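Local coordinates for 3-deoxy-manno-octulosonate cytidylyltransferase (PDB 1H7E), which catalyses the transfer of CMP from CTP to the eight-carbon sugar Kdo, releasing diphosphate and yielding CMP-Kdo, probably for bacterial lipopolysaccharide synthesis, at residues D78-M84 with R180-Y186; D90-N94 with L110-R115; D98-I102 with V233-M237; I102-D106 with V217-G221. All coordinates share one frame; numbering follows the deposited sequence.

Overall arrangement
Contacts 1 and 2 lie at the end of the GT-A-type fold where strand 91-94 begins, and they touch: the backbone of D90 meets that of R180, and L183 packs on Y92. Contact 2 is buried and wholly apolar, setting helix 104-116 on the sheet. Contact 1, partly buried, mixes apolar helix packing with an arginine-to-carbonyl bond. Contacts 3 and 4 lie across the chain's centre from contact 1 and share I102: contact 3 is a buried, methionine-rich join to the C-terminal helix, whereas contact 4, at the surface, is chiefly polar and built round one guanidinium. Contacts 2 and 4 hold two parts of the same helix, 104-116, their centres about 16 Å apart.

Contact 1 of 4, residues D78-M84 with R180-Y186; sequences DRLVEVM and RDVLQNY
The carbonyl oxygen M84 O is gripped twice, by R180 NH1 at 3.2 Å and by a water that donates to it at 2.9 Å. The same water accepts a weak bond from NH1, and NH1 also makes a weak bond with Y92 OH of strand 91-94. NH1 stands above the carbonyl plane, not on a lone pair, and the bond is bent (N-H...O 144°). R180 gets there with CG anti to the backbone N (chi1 -176°) and its chain extended from CG to NE. The M84 chain, bent at chi2 and chi3, crosses it at about a right angle, and its SD sits over one guanidinium face near the rim, 3.7 Å above the plane. An alanine in place of R180 would probably cost M84 O its guanidinium donor, leave the bridging water with one partner fewer and uncover the thioether. L183 sets CD1 against L80, 4.0 Å from L80 CG, and CD2 against both L80 CD2 and V81 CG2. D78 OD1 lies at the edge of the Y186 ring, while D78 OD2 bonds S75 and the Y186 hydroxyl bonds E201. The axes of segments 78-84, on helix 76-86, and 180-185 approach to 9.4 Å and cross at -110°. L80, M84 and L183 rest on strand 91-94, L80 and L183 also on strand 169-179; Y186 reaches helix 203-207.

Contact 2 of 4, residues D90-N94 with L110-R115; sequences DIYIN and LLQGMR
L111 packs against I91 and I93 where helix 104-116 covers one face of the central sheet of this GT-A-type alpha/beta fold. The helix belongs to a beta-alpha-beta crossover: it leads from strand 91-94 to the parallel strand 122-129, with the antiparallel strand 169-179 between them. On this return limb, segment 110-115 runs against strand 91-94, at 153° between N-to-C directions and with the short axes 10.4 Å apart at closest. From its CB, the L111 side chain starts along the helix flank and turns in toward the strand, its chi1 of -131° lying well off a staggered position. At the branch, CG meets I93 CD1 at 3.8 Å, the two side chains crossing at about a right angle. One methyl, CD2, reaches I91 CD1 and also lies over a face of the R115 guanidinium. That guanidinium is held from elsewhere, by a hydrogen bond from NH2 to S1 O. I91 and I93 point to the helix with two residues' spacing, while Y92 between them turns to the other side of the sheet. Both isoleucines hold CG1 anti to the carbonyl carbon, and it is CD1, at the end of this longer branch, that reaches the helix. I93 adds its short branch, CG2, in a loose contact with L110. L110 and M114 continue onto strands 169-179 and 122-129, extending the apolar layer across the sheet. M114 slides past I91 in the opposite sense, its CB 4.0 Å from I91 CD1.

Contact 3 of 4, residues D98-I102 with V233-M237; sequences DEPMI and VRALM
The P100 ring, in a type I beta turn of this GT-A-type fold, meets V233 and M237 at its CB and CG corner, and nothing from helix 227-243 stacks flat on it. CG touches V233 CG1 at 3.8 Å, and M237 CE comes to the ring's CB-CG edge and touches both atoms. Outside partners of the proline are I24, M29, H32 and V224, so the ring is buried between helix 29-38, strand 23-24 and the loop before the C-terminal helix. P100 and M101 are the two central residues of the turn, E99 to I102, closed by a weak bond from I102 N to E99 O. The turn lies between strand 91-94 and helix 104-116, and both central residues point to helix 227-243. M101 lies alongside V233 and M237: CG passes V233 CG1 and, 4.1 Å away, M237 SD, the side chains sliding past each other in opposite directions. With chi2 extended at -156°, M101 carries its sulfur out to L236, where SD lies 4.0 Å from CB; only then does the chain bend. M237 bends at both chi2 and chi3, bringing its sulfur to M101 and its methyl to the proline. The join is thus made by flexible thioethers fitted round a rigid ring, without polar bonds. Its tightest point is P100 CB to M237 CE, at 3.5 Å closer than usual van der Waals contact.

Contact 4 of 4, residues I102-D106 with V217-G221; sequences IRPRD and VAATG
The first turn of helix 104-116, with R103 at its N-cap position, docks through R103 and D106 on the loop that follows strand 212-216 of the GT-A-type sheet. The R103 guanidinium works as a fork: NH1 bonds A219 O at 3.1 Å and NH2 bonds A218 O at 2.9 Å. Both oxygens lie near the guanidinium plane, but the donors stand above their carbonyl planes, off the lone pairs. The NH1 bond is nearly straight at 168°, the NH2 bond bent at 140°. The chain bends at chi3 (-64°), and NH2 also makes a salt bridge to D106 OD2, its hydrogen bond weak. A leucine in place of R103 would probably leave both carbonyls without this donor and the largely buried D106 without its cationic mate. V217 packs against the D106 carboxylate, CG1 lying 3.7 Å from OD1, and T220 CG2 touches NH2. V217 and D106 also share L125 of strand 122-129. Finally, one water joins the segments, donating to D106 OD1 and accepting from A218 N, each at 2.9 Å.

Contact 1 of 4, residues D78-M84 with R180-Y186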
loop_
_atom_site.group_PDB
_atom_site.type_symbol
_atom_site.label_atom_id
_atom_site.label_comp_id
_atom_site.label_asym_id
_atom_site.label_seq_id
_atom_site.Cartn_x
_atom_site.Cartn_y
_atom_site.Cartn_z
ATOM N N ASP A 78 -17.830 6.257 -12.661
ATOM C CA ASP A 78 -19.075 5.728 -13.219
ATOM C C ASP A 78 -19.478 6.591 -14.416
ATOM O O ASP A 78 -20.013 6.074 -15.397
ATOM C CB ASP A 78 -20.221 5.753 -12.207
ATOM C CG ASP A 78 -20.098 4.680 -11.136
ATOM O OD1 ASP A 78 -19.692 3.535 -11.435
ATOM O OD2 ASP A 78 -20.442 4.996 -9.985
ATOM N N ARG A 79 -19.249 7.903 -14.320
ATOM C CA ARG A 79 -19.572 8.826 -15.406
ATOM C C ARG A 79 -18.740 8.504 -16.651
ATOM O O ARG A 79 -19.242 8.563 -17.774
ATOM C CB ARG A 79 -19.353 10.266 -14.962
ATOM C CG ARG A 79 -19.480 11.304 -16.076
ATOM C CD ARG A 79 -19.479 12.750 -15.519
ATOM N NE ARG A 79 -20.829 13.223 -15.195
ATOM C CZ ARG A 79 -21.452 13.035 -14.033
ATOM N NH1 ARG A 79 -20.857 12.393 -13.034
ATOM N NH2 ARG A 79 -22.718 13.400 -13.902
ATOM N N LEU A 80 -17.477 8.128 -16.450
ATOM C CA LEU A 80 -16.586 7.760 -17.556
ATOM C C LEU A 80 -17.030 6.430 -18.204
ATOM O O LEU A 80 -16.821 6.231 -19.398
ATOM C CB LEU A 80 -15.124 7.664 -17.066
ATOM C CG LEU A 80 -13.986 7.407 -18.060
ATOM C CD1 LEU A 80 -13.890 8.533 -19.060
ATOM C CD2 LEU A 80 -12.680 7.297 -17.308
ATOM N N VAL A 81 -17.615 5.521 -17.419
ATOM C CA VAL A 81 -18.096 4.231 -17.940
ATOM C C VAL A 81 -19.254 4.479 -18.930
ATOM O O VAL A 81 -19.318 3.867 -20.007
ATOM C CB VAL A 81 -18.533 3.271 -16.779
ATOM C CG1 VAL A 81 -19.304 2.070 -17.310
ATOM C CG2 VAL A 81 -17.294 2.768 -16.032
ATOM N N GLU A 82 -20.133 5.411 -18.582
ATOM C CA GLU A 82 -21.231 5.750 -19.467
ATOM C C GLU A 82 -20.686 6.349 -20.772
ATOM O O GLU A 82 -21.185 6.027 -21.848
ATOM C CB GLU A 82 -22.197 6.737 -18.825
ATOM C CG GLU A 82 -23.374 7.044 -19.738
ATOM C CD GLU A 82 -24.271 8.159 -19.242
ATOM O OE1 GLU A 82 -24.039 8.693 -18.134
ATOM O OE2 GLU A 82 -25.228 8.512 -19.970
ATOM N N VAL A 83 -19.681 7.221 -20.678
ATOM C CA VAL A 83 -19.096 7.824 -21.870
ATOM C C VAL A 83 -18.435 6.759 -22.740
ATOM O O VAL A 83 -18.517 6.804 -23.973
ATOM C CB VAL A 83 -18.031 8.917 -21.511
ATOM C CG1 VAL A 83 -17.285 9.372 -22.776
ATOM C CG2 VAL A 83 -18.706 10.102 -20.841
ATOM N N MET A 84 -17.773 5.803 -22.093
ATOM C CA MET A 84 -17.062 4.727 -22.780
ATOM C C MET A 84 -17.936 3.920 -23.753
ATOM O O MET A 84 -17.474 3.522 -24.817
ATOM C CB MET A 84 -16.403 3.798 -21.749
ATOM C CG MET A 84 -15.697 2.564 -22.314
ATOM S SD MET A 84 -16.793 1.127 -22.485
ATOM C CE MET A 84 -17.390 0.910 -20.765
ATOM N N ARG A 180 -9.582 0.385 -22.080
ATOM C CA ARG A 180 -11.009 0.149 -22.298
ATOM C C ARG A 180 -11.580 -1.032 -21.491
ATOM O O ARG A 180 -12.658 -0.921 -20.883
ATOM C CB ARG A 180 -11.273 -0.054 -23.806
ATOM C CG ARG A 180 -12.741 -0.207 -24.168
ATOM C CD ARG A 180 -12.960 -0.236 -25.689
ATOM N NE ARG A 180 -14.335 -0.608 -26.017
ATOM C CZ ARG A 180 -15.363 0.234 -26.118
ATOM N NH1 ARG A 180 -15.205 1.534 -25.940
ATOM N NH2 ARG A 180 -16.586 -0.244 -26.318
ATOM N N ASP A 181 -10.863 -2.148 -21.462
ATOM C CA ASP A 181 -11.357 -3.323 -20.739
ATOM C C ASP A 181 -11.548 -3.118 -19.236
ATOM O O ASP A 181 -12.384 -3.787 -18.632
ATOM C CB ASP A 181 -10.509 -4.567 -21.028
ATOM C CG ASP A 181 -9.043 -4.374 -20.692
ATOM O OD1 ASP A 181 -8.207 -4.408 -21.616
ATOM O OD2 ASP A 181 -8.715 -4.211 -19.499
ATOM N N VAL A 182 -10.831 -2.161 -18.640
ATOM C CA VAL A 182 -10.996 -1.889 -17.209
ATOM C C VAL A 182 -12.347 -1.238 -16.966
ATOM O O VAL A 182 -13.075 -1.609 -16.043
ATOM C CB VAL A 182 -9.875 -0.967 -16.657
ATOM C CG1 VAL A 182 -10.152 -0.610 -15.195
ATOM C CG2 VAL A 182 -8.535 -1.674 -16.764
ATOM N N LEU A 183 -12.704 -0.299 -17.841
ATOM C CA LEU A 183 -13.964 0.408 -17.733
ATOM C C LEU A 183 -15.163 -0.497 -18.042
ATOM O O LEU A 183 -16.219 -0.335 -17.428
ATOM C CB LEU A 183 -13.951 1.643 -18.632
ATOM C CG LEU A 183 -12.922 2.716 -18.227
ATOM C CD1 LEU A 183 -12.887 3.793 -19.273
ATOM C CD2 LEU A 183 -13.266 3.321 -16.863
ATOM N N GLN A 184 -14.983 -1.467 -18.938
ATOM C CA GLN A 184 -16.064 -2.411 -19.290
ATOM C C GLN A 184 -16.421 -3.334 -18.131
ATOM O O GLN A 184 -17.568 -3.776 -17.999
ATOM C CB GLN A 184 -15.674 -3.282 -20.480
ATOM C CG GLN A 184 -15.593 -2.511 -21.778
ATOM C CD GLN A 184 -15.180 -3.366 -22.951
ATOM O OE1 GLN A 184 -14.103 -3.959 -22.956
ATOM N NE2 GLN A 184 -16.022 -3.405 -23.971
ATOM N N ASN A 185 -15.424 -3.644 -17.307
ATOM C CA ASN A 185 -15.609 -4.519 -16.154
ATOM C C ASN A 185 -15.746 -3.772 -14.826
ATOM O O ASN A 185 -15.962 -4.395 -13.790
ATOM C CB ASN A 185 -14.427 -5.494 -16.046
ATOM C CG ASN A 185 -14.311 -6.404 -17.247
ATOM O OD1 ASN A 185 -15.311 -6.940 -17.733
ATOM N ND2 ASN A 185 -13.087 -6.579 -17.743
ATOM N N TYR A 186 -15.719 -2.446 -14.873
ATOM C CA TYR A 186 -15.759 -1.640 -13.666
ATOM C C TYR A 186 -16.974 -1.718 -12.785
ATOM O O TYR A 186 -16.829 -1.785 -11.567
ATOM C CB TYR A 186 -15.479 -0.165 -13.968
ATOM C CG TYR A 186 -15.280 0.672 -12.716
ATOM C CD1 TYR A 186 -14.049 0.679 -12.030
ATOM C CD2 TYR A 186 -16.320 1.446 -12.205
ATOM C CE1 TYR A 186 -13.872 1.446 -10.861
ATOM C CE2 TYR A 186 -16.153 2.213 -11.042
ATOM C CZ TYR A 186 -14.933 2.208 -10.381
ATOM O OH TYR A 186 -14.803 2.988 -9.263
HETATM O O HOH W 1 -17.353 2.223 -27.457
#

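Contact 2 of 4, residues D90-N94 with L110-R115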
loop_
_atom_site.group_PDB
_atom_site.type_symbol
_atom_site.label_atom_id
_atom_site.label_comp_id
_atom_site.label_asym_id
_atom_site.label_seq_id
_atom_site.Cartn_x
_atom_site.Cartn_y
_atom_site.Cartn_z
ATOM N N ASP A 90 -9.289 3.030 -27.224
ATOM C CA ASP A 90 -8.569 1.951 -26.570
ATOM C C ASP A 90 -8.110 2.464 -25.193
ATOM O O ASP A 90 -8.020 1.693 -24.245
ATOM C CB ASP A 90 -7.344 1.567 -27.391
ATOM C CG ASP A 90 -7.705 1.097 -28.794
ATOM O OD1 ASP A 90 -8.592 0.228 -28.907
ATOM O OD2 ASP A 90 -7.115 1.599 -29.779
ATOM N N ILE A 91 -7.828 3.768 -25.110
ATOM C CA ILE A 91 -7.350 4.414 -23.877
ATOM C C ILE A 91 -8.127 5.680 -23.569
ATOM O O ILE A 91 -8.235 6.563 -24.418
ATOM C CB ILE A 91 -5.852 4.803 -24.009
ATOM C CG1 ILE A 91 -4.994 3.541 -24.186
ATOM C CG2 ILE A 91 -5.404 5.632 -22.794
ATOM C CD1 ILE A 91 -3.596 3.817 -24.669
ATOM N N TYR A 92 -8.669 5.774 -22.357
ATOM C CA TYR A 92 -9.431 6.946 -21.937
ATOM C C TYR A 92 -8.663 7.662 -20.844
ATOM O O TYR A 92 -8.267 7.046 -19.854
ATOM C CB TYR A 92 -10.787 6.542 -21.362
ATOM C CG TYR A 92 -11.693 5.840 -22.349
ATOM C CD1 TYR A 92 -11.546 4.483 -22.605
ATOM C CD2 TYR A 92 -12.686 6.548 -23.040
ATOM C CE1 TYR A 92 -12.364 3.840 -23.535
ATOM C CE2 TYR A 92 -13.511 5.918 -23.973
ATOM C CZ TYR A 92 -13.343 4.569 -24.214
ATOM O OH TYR A 92 -14.144 3.920 -25.128
ATOM N N ILE A 93 -8.466 8.959 -21.018
ATOM C CA ILE A 93 -7.756 9.775 -20.037
ATOM C C ILE A 93 -8.803 10.652 -19.386
ATOM O O ILE A 93 -9.583 11.331 -20.065
ATOM C CB ILE A 93 -6.677 10.642 -20.707
ATOM C CG1 ILE A 93 -5.586 9.746 -21.275
ATOM C CG2 ILE A 93 -6.085 11.653 -19.704
ATOM C CD1 ILE A 93 -4.691 10.452 -22.247
ATOM N N ASN A 94 -8.851 10.618 -18.064
ATOM C CA ASN A 94 -9.821 11.403 -17.325
ATOM C C ASN A 94 -9.088 12.572 -16.682
ATOM O O ASN A 94 -8.234 12.363 -15.826
ATOM C CB ASN A 94 -10.450 10.521 -16.252
ATOM C CG ASN A 94 -11.813 11.004 -15.815
ATOM O OD1 ASN A 94 -12.682 11.285 -16.649
ATOM N ND2 ASN A 94 -12.031 11.058 -14.499
ATOM N N LEU A 110 1.889 10.385 -19.299
ATOM C CA LEU A 110 0.925 9.382 -18.889
ATOM C C LEU A 110 0.557 8.491 -20.075
ATOM O O LEU A 110 0.645 7.264 -19.990
ATOM C CB LEU A 110 -0.298 10.101 -18.331
ATOM C CG LEU A 110 -1.426 9.343 -17.661
ATOM C CD1 LEU A 110 -0.912 8.681 -16.402
ATOM C CD2 LEU A 110 -2.522 10.338 -17.326
ATOM N N LEU A 111 0.251 9.112 -21.217
ATOM C CA LEU A 111 -0.130 8.368 -22.429
ATOM C C LEU A 111 1.006 7.492 -22.938
ATOM O O LEU A 111 0.767 6.372 -23.396
ATOM C CB LEU A 111 -0.565 9.325 -23.547
ATOM C CG LEU A 111 -1.867 9.075 -24.311
ATOM C CD1 LEU A 111 -1.812 9.876 -25.587
ATOM C CD2 LEU A 111 -2.069 7.609 -24.633
ATOM N N GLN A 112 2.234 8.012 -22.882
ATOM C CA GLN A 112 3.406 7.258 -23.315
ATOM C C GLN A 112 3.604 6.012 -22.430
ATOM O O GLN A 112 3.982 4.940 -22.917
ATOM C CB GLN A 112 4.665 8.142 -23.281
ATOM C CG GLN A 112 5.872 7.527 -24.015
ATOM C CD GLN A 112 5.496 6.991 -25.403
ATOM O OE1 GLN A 112 5.279 7.765 -26.345
ATOM N NE2 GLN A 112 5.381 5.667 -25.522
ATOM N N GLY A 113 3.347 6.165 -21.133
ATOM C CA GLY A 113 3.479 5.047 -20.219
ATOM C C GLY A 113 2.532 3.918 -20.599
ATOM O O GLY A 113 2.929 2.748 -20.566
ATOM N N MET A 114 1.290 4.267 -20.955
ATOM C CA MET A 114 0.264 3.286 -21.348
ATOM C C MET A 114 0.647 2.587 -22.655
ATOM O O MET A 114 0.463 1.374 -22.803
ATOM C CB MET A 114 -1.109 3.961 -21.508
ATOM C CG MET A 114 -1.718 4.477 -20.218
ATOM S SD MET A 114 -2.171 3.130 -19.159
ATOM C CE MET A 114 -3.754 2.702 -19.804
ATOM N N ARG A 115 1.203 3.346 -23.597
ATOM C CA ARG A 115 1.621 2.785 -24.880
ATOM C C ARG A 115 2.866 1.916 -24.775
ATOM O O ARG A 115 2.963 0.905 -25.467
ATOM C CB ARG A 115 1.771 3.886 -25.945
ATOM C CG ARG A 115 0.409 4.449 -26.333
ATOM C CD ARG A 115 0.449 5.378 -27.511
ATOM N NE ARG A 115 -0.893 5.566 -28.067
ATOM C CZ ARG A 115 -1.409 6.744 -28.417
ATOM N NH1 ARG A 115 -0.699 7.857 -28.267
ATOM N NH2 ARG A 115 -2.635 6.814 -28.927
#

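Contact 3 of 4, residues D98-I102 with V233-M237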
loop_
_atom_site.group_PDB
_atom_site.type_symbol
_atom_site.label_atom_id
_atom_site.label_comp_id
_atom_site.label_asym_id
_atom_site.label_seq_id
_atom_site.Cartn_x
_atom_site.Cartn_y
_atom_site.Cartn_z
ATOM N N ASP A 98 -11.473 21.146 -13.202
ATOM C CA ASP A 98 -11.143 22.285 -12.334
ATOM C C ASP A 98 -9.646 22.575 -12.120
ATOM O O ASP A 98 -9.267 23.291 -11.186
ATOM C CB ASP A 98 -11.889 22.191 -10.981
ATOM C CG ASP A 98 -11.508 20.948 -10.165
ATOM O OD1 ASP A 98 -10.663 20.140 -10.608
ATOM O OD2 ASP A 98 -12.064 20.780 -9.060
ATOM N N GLU A 99 -8.798 22.022 -12.983
ATOM C CA GLU A 99 -7.362 22.272 -12.901
ATOM C C GLU A 99 -6.950 22.895 -14.238
ATOM O O GLU A 99 -6.411 22.224 -15.127
ATOM C CB GLU A 99 -6.588 20.977 -12.633
ATOM C CG GLU A 99 -6.810 20.374 -11.246
ATOM C CD GLU A 99 -6.089 19.033 -11.073
ATOM O OE1 GLU A 99 -4.861 18.979 -11.312
ATOM O OE2 GLU A 99 -6.749 18.026 -10.712
ATOM N N PRO A 100 -7.194 24.207 -14.395
ATOM C CA PRO A 100 -6.861 24.938 -15.628
ATOM C C PRO A 100 -5.374 25.045 -15.954
ATOM O O PRO A 100 -5.001 25.357 -17.081
ATOM C CB PRO A 100 -7.460 26.322 -15.364
ATOM C CG PRO A 100 -7.234 26.494 -13.885
ATOM C CD PRO A 100 -7.671 25.134 -13.349
ATOM N N MET A 101 -4.522 24.797 -14.967
ATOM C CA MET A 101 -3.086 24.925 -15.184
ATOM C C MET A 101 -2.359 23.634 -15.533
ATOM O O MET A 101 -1.130 23.565 -15.470
ATOM C CB MET A 101 -2.429 25.633 -13.999
ATOM C CG MET A 101 -2.951 27.059 -13.821
ATOM S SD MET A 101 -1.806 28.113 -12.952
ATOM C CE MET A 101 -0.397 28.111 -14.137
ATOM N N ILE A 102 -3.134 22.630 -15.935
ATOM C CA ILE A 102 -2.619 21.331 -16.339
ATOM C C ILE A 102 -1.556 21.510 -17.437
ATOM O O ILE A 102 -1.719 22.337 -18.330
ATOM C CB ILE A 102 -3.803 20.439 -16.867
ATOM C CG1 ILE A 102 -3.291 19.119 -17.427
ATOM C CG2 ILE A 102 -4.580 21.144 -17.977
ATOM C CD1 ILE A 102 -2.650 18.252 -16.391
ATOM N N VAL A 233 -4.449 31.606 -9.268
ATOM C CA VAL A 233 -4.513 31.058 -10.615
ATOM C C VAL A 233 -4.731 32.191 -11.630
ATOM O O VAL A 233 -4.090 32.201 -12.684
ATOM C CB VAL A 233 -5.613 29.974 -10.738
ATOM C CG1 VAL A 233 -5.827 29.587 -12.200
ATOM C CG2 VAL A 233 -5.200 28.745 -9.942
ATOM N N ARG A 234 -5.591 33.159 -11.298
ATOM C CA ARG A 234 -5.847 34.299 -12.189
ATOM C C ARG A 234 -4.563 35.081 -12.433
ATOM O O ARG A 234 -4.243 35.423 -13.579
ATOM C CB ARG A 234 -6.917 35.238 -11.622
ATOM C CG ARG A 234 -8.339 34.783 -11.900
ATOM C CD ARG A 234 -9.343 35.854 -11.541
ATOM N NE ARG A 234 -10.692 35.459 -11.931
ATOM C CZ ARG A 234 -11.657 35.140 -11.072
ATOM N NH1 ARG A 234 -11.419 35.173 -9.766
ATOM N NH2 ARG A 234 -12.860 34.783 -11.514
ATOM N N ALA A 235 -3.821 35.333 -11.354
ATOM C CA ALA A 235 -2.552 36.057 -11.434
ATOM C C ALA A 235 -1.491 35.238 -12.184
ATOM O O ALA A 235 -0.766 35.769 -13.039
ATOM C CB ALA A 235 -2.059 36.408 -10.023
ATOM N N LEU A 236 -1.438 33.941 -11.873
ATOM C CA LEU A 236 -0.484 33.001 -12.467
ATOM C C LEU A 236 -0.726 32.753 -13.960
ATOM O O LEU A 236 0.228 32.631 -14.741
ATOM C CB LEU A 236 -0.530 31.676 -11.691
ATOM C CG LEU A 236 0.725 31.139 -10.983
ATOM C CD1 LEU A 236 1.697 32.261 -10.604
ATOM C CD2 LEU A 236 0.296 30.343 -9.756
ATOM N N MET A 237 -2.001 32.687 -14.345
ATOM C CA MET A 237 -2.389 32.464 -15.738
ATOM C C MET A 237 -2.136 33.724 -16.565
ATOM O O MET A 237 -1.800 33.626 -17.748
ATOM C CB MET A 237 -3.868 32.076 -15.835
ATOM C CG MET A 237 -4.236 31.291 -17.091
ATOM S SD MET A 237 -4.264 29.511 -16.788
ATOM C CE MET A 237 -5.879 29.329 -16.103
#

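Contact 4 of 4, residues I102-D106 with V217-G221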
loop_
_atom_site.group_PDB
_atom_site.type_symbol
_atom_site.label_atom_id
_atom_site.label_comp_id
_atom_site.label_asym_id
_atom_site.label_seq_id
_atom_site.Cartn_x
_atom_site.Cartn_y
_atom_site.Cartn_z
ATOM N N ILE A 102 -3.134 22.630 -15.935
ATOM C CA ILE A 102 -2.619 21.331 -16.339
ATOM C C ILE A 102 -1.556 21.510 -17.437
ATOM O O ILE A 102 -1.719 22.337 -18.330
ATOM C CB ILE A 102 -3.803 20.439 -16.867
ATOM C CG1 ILE A 102 -3.291 19.119 -17.427
ATOM C CG2 ILE A 102 -4.580 21.144 -17.977
ATOM C CD1 ILE A 102 -2.650 18.252 -16.391
ATOM N N ARG A 103 -0.435 20.801 -17.327
ATOM C CA ARG A 103 0.612 20.874 -18.344
ATOM C C ARG A 103 0.440 19.751 -19.360
ATOM O O ARG A 103 0.488 18.584 -19.000
ATOM C CB ARG A 103 2.010 20.732 -17.734
ATOM C CG ARG A 103 2.483 21.904 -16.889
ATOM C CD ARG A 103 3.938 21.680 -16.456
ATOM N NE ARG A 103 4.059 20.510 -15.583
ATOM C CZ ARG A 103 4.132 20.558 -14.254
ATOM N NH1 ARG A 103 4.114 21.725 -13.610
ATOM N NH2 ARG A 103 4.147 19.428 -13.566
ATOM N N PRO A 104 0.248 20.092 -20.648
ATOM C CA PRO A 104 0.077 19.092 -21.707
ATOM C C PRO A 104 1.139 17.995 -21.710
ATOM O O PRO A 104 0.835 16.829 -22.002
ATOM C CB PRO A 104 0.158 19.940 -22.976
ATOM C CG PRO A 104 -0.551 21.191 -22.558
ATOM C CD PRO A 104 0.015 21.454 -21.172
ATOM N N ARG A 105 2.377 18.361 -21.384
ATOM C CA ARG A 105 3.488 17.403 -21.358
ATOM C C ARG A 105 3.292 16.299 -20.316
ATOM O O ARG A 105 3.723 15.170 -20.519
ATOM C CB ARG A 105 4.818 18.137 -21.114
ATOM C CG ARG A 105 5.847 18.049 -22.275
ATOM C CD ARG A 105 5.273 18.390 -23.686
ATOM N NE ARG A 105 4.836 19.785 -23.850
ATOM C CZ ARG A 105 3.876 20.188 -24.689
ATOM N NH1 ARG A 105 3.236 19.312 -25.457
ATOM N NH2 ARG A 105 3.527 21.467 -24.738
ATOM N N ASP A 106 2.621 16.616 -19.215
ATOM C CA ASP A 106 2.372 15.614 -18.171
ATOM C C ASP A 106 1.379 14.561 -18.643
ATOM O O ASP A 106 1.495 13.384 -18.281
ATOM C CB ASP A 106 1.846 16.265 -16.887
ATOM C CG ASP A 106 2.887 17.126 -16.193
ATOM O OD1 ASP A 106 4.088 17.040 -16.536
ATOM O OD2 ASP A 106 2.480 17.892 -15.300
ATOM N N VAL A 217 6.065 13.435 -11.894
ATOM C CA VAL A 217 6.268 14.660 -12.678
ATOM C C VAL A 217 6.644 15.791 -11.714
ATOM O O VAL A 217 6.691 15.573 -10.502
ATOM C CB VAL A 217 5.004 15.059 -13.487
ATOM C CG1 VAL A 217 4.674 13.970 -14.495
ATOM C CG2 VAL A 217 3.824 15.355 -12.563
ATOM N N ALA A 218 6.920 16.988 -12.240
ATOM C CA ALA A 218 7.275 18.144 -11.400
ATOM C C ALA A 218 6.037 18.668 -10.650
ATOM O O ALA A 218 4.907 18.349 -11.030
ATOM C CB ALA A 218 7.877 19.236 -12.259
ATOM N N ALA A 219 6.242 19.432 -9.572
ATOM C CA ALA A 219 5.121 19.982 -8.806
ATOM C C ALA A 219 4.185 20.714 -9.773
ATOM O O ALA A 219 4.630 21.537 -10.573
ATOM C CB ALA A 219 5.623 20.937 -7.717
ATOM N N THR A 220 2.901 20.374 -9.730
ATOM C CA THR A 220 1.920 20.976 -10.622
ATOM C C THR A 220 1.455 22.347 -10.136
ATOM O O THR A 220 1.888 22.820 -9.080
ATOM C CB THR A 220 0.698 20.039 -10.820
ATOM O OG1 THR A 220 0.095 19.764 -9.550
ATOM C CG2 THR A 220 1.121 18.716 -11.487
ATOM N N GLY A 221 0.612 22.996 -10.941
ATOM C CA GLY A 221 0.083 24.306 -10.591
ATOM C C GLY A 221 -1.085 24.185 -9.632
ATOM O O GLY A 221 -1.703 23.123 -9.551
HETATM O O HOH W 2 6.459 17.811 -15.000
#